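Local coordinates for protein amidase, hydantoinase/carbamoylase family (Burkholderia ambifaria, PDB 5TP4) that probably hydrolyses N-carbamoyl-L-amino acids at a two-zinc site, as a member of the peptidase M20 family of metal-dependent hydrolases, at residues L41-D46 and G173-A178; T135-A140 and G365-L370. All coordinates share one frame; numbering follows the deposited sequence.

Interaction 1 of 2, residues L41-D46 and G173-A178; sequences LALTDD and GAALDA. With EDO (1,2-ethanediol), chain C.
Two donors from T44 grip the backbone O of L41, its OG1 at 2.6 Å and its N at 3.0 Å, and so close the turn that pushes L43 against A175 and L176. OG1 lies in the carbonyl plane on a lone pair of L41 O, at a C=O...donor angle of 138°, while the N–H supplies the ordinary i to i+3 bond. This is a type II beta turn, L41 to T44, with L43 in its third place at a positive phi of 67°. T44 is also the N-cap of helix 45-60: its OG1 makes a weak bond to D47 N, and D47 OD2 accepts from L43 N. The turn thus leads straight into the helix and fixes the backbone from which L43 points at helix 172-179. That backbone sets L43 CB against A175 CB at 3.9 Å; with CG beside its own N and anti to the carbonyl carbon (chi1 -51°), the branched end then runs on to L176. There L43 CD1 meets L176 CD2 at 3.6 Å, the two leucines crossing at a slant. R141 packs beside this buried apolar patch, touching L43, T44 and A175, and its NH1 donates to A42 O. At the more exposed end a water joins the segments, donating to D45 OD1 at 2.9 Å and weakly to A178 O at 3.4 Å. Farther along the helix, D46 OD1 receives a hydrogen bond of 2.9 Å from O1 of an ethanediol, probably from the crystallisation liquor, and forms a salt bridge with R49.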
loop_
_atom_site.group_PDB
_atom_site.type_symbol
_atom_site.label_atom_id
_atom_site.label_comp_id
_atom_site.label_asym_id
_atom_site.label_seq_id
_atom_site.Cartn_x
_atom_site.Cartn_y
_atom_site.Cartn_z
ATOM N N LEU B 41 20.040 21.539 8.455
ATOM C CA LEU B 41 20.468 20.656 7.373
ATOM C C LEU B 41 21.926 20.919 7.015
ATOM O O LEU B 41 22.380 22.066 6.965
ATOM C CB LEU B 41 19.556 20.858 6.150
ATOM C CG LEU B 41 18.199 20.164 6.304
ATOM C CD1 LEU B 41 17.187 20.688 5.299
ATOM C CD2 LEU B 41 18.384 18.677 6.133
ATOM N N ALA B 42 22.669 19.836 6.770
ATOM C CA ALA B 42 24.108 19.923 6.572
ATOM C C ALA B 42 24.502 21.026 5.591
ATOM O O ALA B 42 23.977 21.119 4.476
ATOM C CB ALA B 42 24.622 18.563 6.086
ATOM N N LEU B 43 25.420 21.875 6.032
ATOM C CA LEU B 43 26.071 22.925 5.241
ATOM C C LEU B 43 25.139 24.048 4.800
ATOM O O LEU B 43 25.533 24.864 3.960
ATOM C CB LEU B 43 26.801 22.339 4.018
ATOM C CG LEU B 43 27.727 21.185 4.446
ATOM C CD1 LEU B 43 28.506 20.623 3.235
ATOM C CD2 LEU B 43 28.713 21.589 5.546
ATOM N N THR B 44 23.933 24.138 5.357
ATOM C CA THR B 44 23.127 25.327 5.201
ATOM C C THR B 44 23.610 26.392 6.175
ATOM O O THR B 44 24.449 26.131 7.034
ATOM C CB THR B 44 21.649 25.035 5.449
ATOM O OG1 THR B 44 21.480 24.543 6.788
ATOM C CG2 THR B 44 21.122 24.015 4.437
ATOM N N ASP B 45 23.069 27.610 6.014
ATOM C CA ASP B 45 23.395 28.709 6.925
ATOM C C ASP B 45 23.177 28.321 8.388
ATOM O O ASP B 45 24.021 28.613 9.242
ATOM C CB ASP B 45 22.572 29.952 6.588
ATOM C CG ASP B 45 23.057 30.673 5.342
ATOM O OD1 ASP B 45 24.189 30.422 4.878
ATOM O OD2 ASP B 45 22.301 31.523 4.824
ATOM N N ASP B 46 22.062 27.644 8.707
ATOM C CA ASP B 46 21.841 27.270 10.106
ATOM C C ASP B 46 22.803 26.193 10.584
ATOM O O ASP B 46 23.196 26.209 11.757
ATOM C CB ASP B 46 20.385 26.842 10.332
ATOM C CG ASP B 46 19.467 28.039 10.489
ATOM O OD1 ASP B 46 19.954 29.089 10.997
ATOM O OD2 ASP B 46 18.275 27.950 10.105
ATOM N N GLY B 173 30.840 20.123 -2.371
ATOM C CA GLY B 173 31.975 21.041 -2.397
ATOM C C GLY B 173 31.541 22.493 -2.496
ATOM O O GLY B 173 32.043 23.360 -1.773
ATOM N N ALA B 174 30.610 22.782 -3.407
ATOM C CA ALA B 174 30.062 24.134 -3.484
ATOM C C ALA B 174 29.434 24.543 -2.157
ATOM O O ALA B 174 29.568 25.696 -1.726
ATOM C CB ALA B 174 29.029 24.221 -4.610
ATOM N N ALA B 175 28.751 23.605 -1.485
ATOM C CA ALA B 175 28.105 23.941 -0.217
ATOM C C ALA B 175 29.138 24.187 0.877
ATOM O O ALA B 175 28.927 25.036 1.757
ATOM C CB ALA B 175 27.131 22.835 0.196
ATOM N N LEU B 176 30.240 23.436 0.859
ATOM C CA LEU B 176 31.338 23.708 1.788
ATOM C C LEU B 176 31.884 25.115 1.576
ATOM O O LEU B 176 32.169 25.833 2.546
ATOM C CB LEU B 176 32.459 22.680 1.622
ATOM C CG LEU B 176 32.187 21.255 2.116
ATOM C CD1 LEU B 176 33.318 20.282 1.661
ATOM C CD2 LEU B 176 32.038 21.229 3.637
ATOM N N ASP B 177 32.039 25.520 0.313
ATOM C CA ASP B 177 32.547 26.856 0.014
ATOM C C ASP B 177 31.577 27.932 0.497
ATOM O O ASP B 177 32.002 28.961 1.036
ATOM C CB ASP B 177 32.809 27.010 -1.480
ATOM C CG ASP B 177 33.988 26.185 -1.954
ATOM O OD1 ASP B 177 34.861 25.852 -1.127
ATOM O OD2 ASP B 177 34.045 25.869 -3.155
ATOM N N ALA B 178 30.274 27.700 0.325
ATOM C CA ALA B 178 29.271 28.645 0.817
ATOM C C ALA B 178 29.277 28.719 2.338
ATOM O O ALA B 178 29.078 29.796 2.915
ATOM C CB ALA B 178 27.886 28.243 0.312
HETATM C C1 EDO C . 19.022 30.660 13.644
HETATM O O1 EDO C . 18.710 31.316 12.406
HETATM C C2 EDO C . 17.767 30.575 14.507
HETATM O O2 EDO C . 16.768 29.900 13.747
HETATM O O HOH W 1 26.966 29.718 5.561
#

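Interaction 2 of 2, residues T135-A140 and G365-L370; sequences TNEEGA and GHDAIL
The two-zinc centre of the M20 fold lies beside this contact, where the loop after strand 129-133 faces the start of helix 367-372 and E137 meets D367. E137 and E138 are zinc ligands in a structure of this protein, but neither is bound to a metal in this chain; a zinc ion sits about 4 Å from the side chain of E137. CG of E137 is anti to the backbone N and the chain then bends at chi2 (-81°), which puts the aliphatic part, not the acid, beside D367: E137 CG is 3.1 Å from D367 OD2. The two carboxylate planes are turned 76° against each other. Two waters span the segments. One donates to T135 O at 2.9 Å and to D367 OD1 at 2.6 Å; OD1 is also hydrogen-bonded to S149 OG. The other donates to E137 OE2 at 3.0 Å and lies in the ring plane at the edge of H366, 2.7 Å from ND1. The H366 ring also meets that of the zinc ligand H198, with planes about 55° apart. No direct hydrogen bond joins the segments, and the two waters supply the polar links between them. With E137 OE2 5.0 Å from D367 OD2, the bend at chi2 turns the E137 carboxylate away from that of D367, which probably eases the repulsion between like charges.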
loop_
_atom_site.group_PDB
_atom_site.type_symbol
_atom_site.label_atom_id
_atom_site.label_comp_id
_atom_site.label_asym_id
_atom_site.label_seq_id
_atom_site.Cartn_x
_atom_site.Cartn_y
_atom_site.Cartn_z
ATOM N N THR B 135 30.592 15.900 9.198
ATOM C CA THR B 135 29.738 16.486 8.167
ATOM C C THR B 135 28.647 15.527 7.710
ATOM O O THR B 135 28.902 14.342 7.470
ATOM C CB THR B 135 30.593 16.882 6.958
ATOM O OG1 THR B 135 31.517 17.897 7.350
ATOM C CG2 THR B 135 29.723 17.376 5.803
ATOM N N ASN B 136 27.427 16.066 7.540
ATOM C CA ASN B 136 26.325 15.363 6.861
ATOM C C ASN B 136 26.141 13.936 7.379
ATOM O O ASN B 136 26.048 12.975 6.606
ATOM C CB ASN B 136 26.544 15.344 5.348
ATOM C CG ASN B 136 25.275 15.004 4.563
ATOM O OD1 ASN B 136 24.406 15.854 4.388
ATOM N ND2 ASN B 136 25.190 13.780 4.045
ATOM N N GLU B 137 26.049 13.795 8.702
ATOM C CA GLU B 137 25.728 12.477 9.243
ATOM C C GLU B 137 24.336 12.021 8.811
ATOM O O GLU B 137 24.110 10.825 8.598
ATOM C CB GLU B 137 25.835 12.496 10.778
ATOM C CG GLU B 137 25.519 11.137 11.462
ATOM C CD GLU B 137 24.030 10.856 11.619
ATOM O OE1 GLU B 137 23.214 11.774 11.421
ATOM O OE2 GLU B 137 23.669 9.706 11.940
ATOM N N GLU B 138 23.393 12.957 8.663
ATOM C CA GLU B 138 21.996 12.569 8.517
ATOM C C GLU B 138 21.631 12.010 7.144
ATOM O O GLU B 138 20.600 11.343 7.033
ATOM C CB GLU B 138 21.099 13.762 8.838
ATOM C CG GLU B 138 21.091 14.108 10.321
ATOM C CD GLU B 138 20.298 13.116 11.187
ATOM O OE1 GLU B 138 19.738 12.123 10.657
ATOM O OE2 GLU B 138 20.208 13.353 12.415
ATOM N N GLY B 139 22.416 12.275 6.101
ATOM C CA GLY B 139 22.054 11.788 4.780
ATOM C C GLY B 139 20.769 12.360 4.202
ATOM O O GLY B 139 20.143 11.723 3.347
ATOM N N ALA B 140 20.350 13.543 4.647
ATOM C CA ALA B 140 19.106 14.147 4.173
ATOM C C ALA B 140 19.354 15.077 2.985
ATOM O O ALA B 140 18.749 14.914 1.916
ATOM C CB ALA B 140 18.423 14.911 5.320
ATOM N N GLY B 365 21.892 3.767 12.491
ATOM C CA GLY B 365 23.236 4.159 12.106
ATOM C C GLY B 365 23.737 5.352 12.894
ATOM O O GLY B 365 22.970 6.197 13.356
ATOM N N HIS B 366 25.056 5.387 13.086
ATOM C CA HIS B 366 25.746 6.496 13.725
ATOM C C HIS B 366 27.109 6.587 13.085
ATOM O O HIS B 366 27.601 5.614 12.510
ATOM C CB HIS B 366 25.940 6.292 15.226
ATOM C CG HIS B 366 24.655 6.100 15.951
ATOM N ND1 HIS B 366 23.741 7.122 16.113
ATOM C CD2 HIS B 366 24.091 4.990 16.480
ATOM C CE1 HIS B 366 22.678 6.653 16.747
ATOM N NE2 HIS B 366 22.861 5.365 16.975
ATOM N N ASP B 367 27.737 7.749 13.233
ATOM C CA ASP B 367 29.129 7.848 12.800
ATOM C C ASP B 367 30.003 6.789 13.461
ATOM O O ASP B 367 30.961 6.312 12.837
ATOM C CB ASP B 367 29.648 9.240 13.114
ATOM C CG ASP B 367 28.973 10.314 12.262
ATOM O OD1 ASP B 367 29.085 10.264 11.002
ATOM O OD2 ASP B 367 28.310 11.223 12.850
ATOM N N ALA B 368 29.701 6.422 14.715
ATOM C CA ALA B 368 30.449 5.353 15.383
ATOM C C ALA B 368 30.494 4.062 14.572
ATOM O O ALA B 368 31.482 3.326 14.655
ATOM C CB ALA B 368 29.852 5.054 16.757
ATOM N N ILE B 369 29.436 3.758 13.810
ATOM C CA ILE B 369 29.425 2.537 12.991
ATOM C C ILE B 369 30.586 2.539 11.999
ATOM O O ILE B 369 31.299 1.525 11.814
ATOM C CB ILE B 369 28.078 2.403 12.258
ATOM C CG1 ILE B 369 26.951 2.216 13.261
ATOM C CG2 ILE B 369 28.158 1.222 11.264
ATOM C CD1 ILE B 369 27.082 0.968 14.115
ATOM N N LEU B 370 30.772 3.673 11.314
ATOM C CA LEU B 370 31.866 3.798 10.356
ATOM C C LEU B 370 33.213 3.776 11.063
ATOM O O LEU B 370 34.156 3.134 10.585
ATOM C CB LEU B 370 31.725 5.095 9.555
ATOM C CG LEU B 370 30.727 5.174 8.390
ATOM C CD1 LEU B 370 31.206 4.392 7.192
ATOM C CD2 LEU B 370 29.279 4.745 8.803
HETATM O O HOH W 2 29.219 11.889 8.920
HETATM O O HOH W 3 24.126 9.534 14.918
#

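Overall arrangement
Along the chain the four segments alternate: 41-46, 135-140, 173-178, then 365-370, so each contact encloses a segment of the other. Their centres are 16 Å apart. The centre of interaction 2, at the metal site, lies about 6 Å from the centre of the chain; that of interaction 1, joining the turn that leads into helix 45-60 to helix 172-179, lies about 22 Å from it. The two meet through their first segments, A42 CB lying 3.2 Å from N136 OD1 and L41 CD2 3.9 Å from A140 CB. The loop that carries E137 and E138 is therefore flanked by the 41-46 turn as well as by segment 365-370, linking the zinc site to the periphery of the fold.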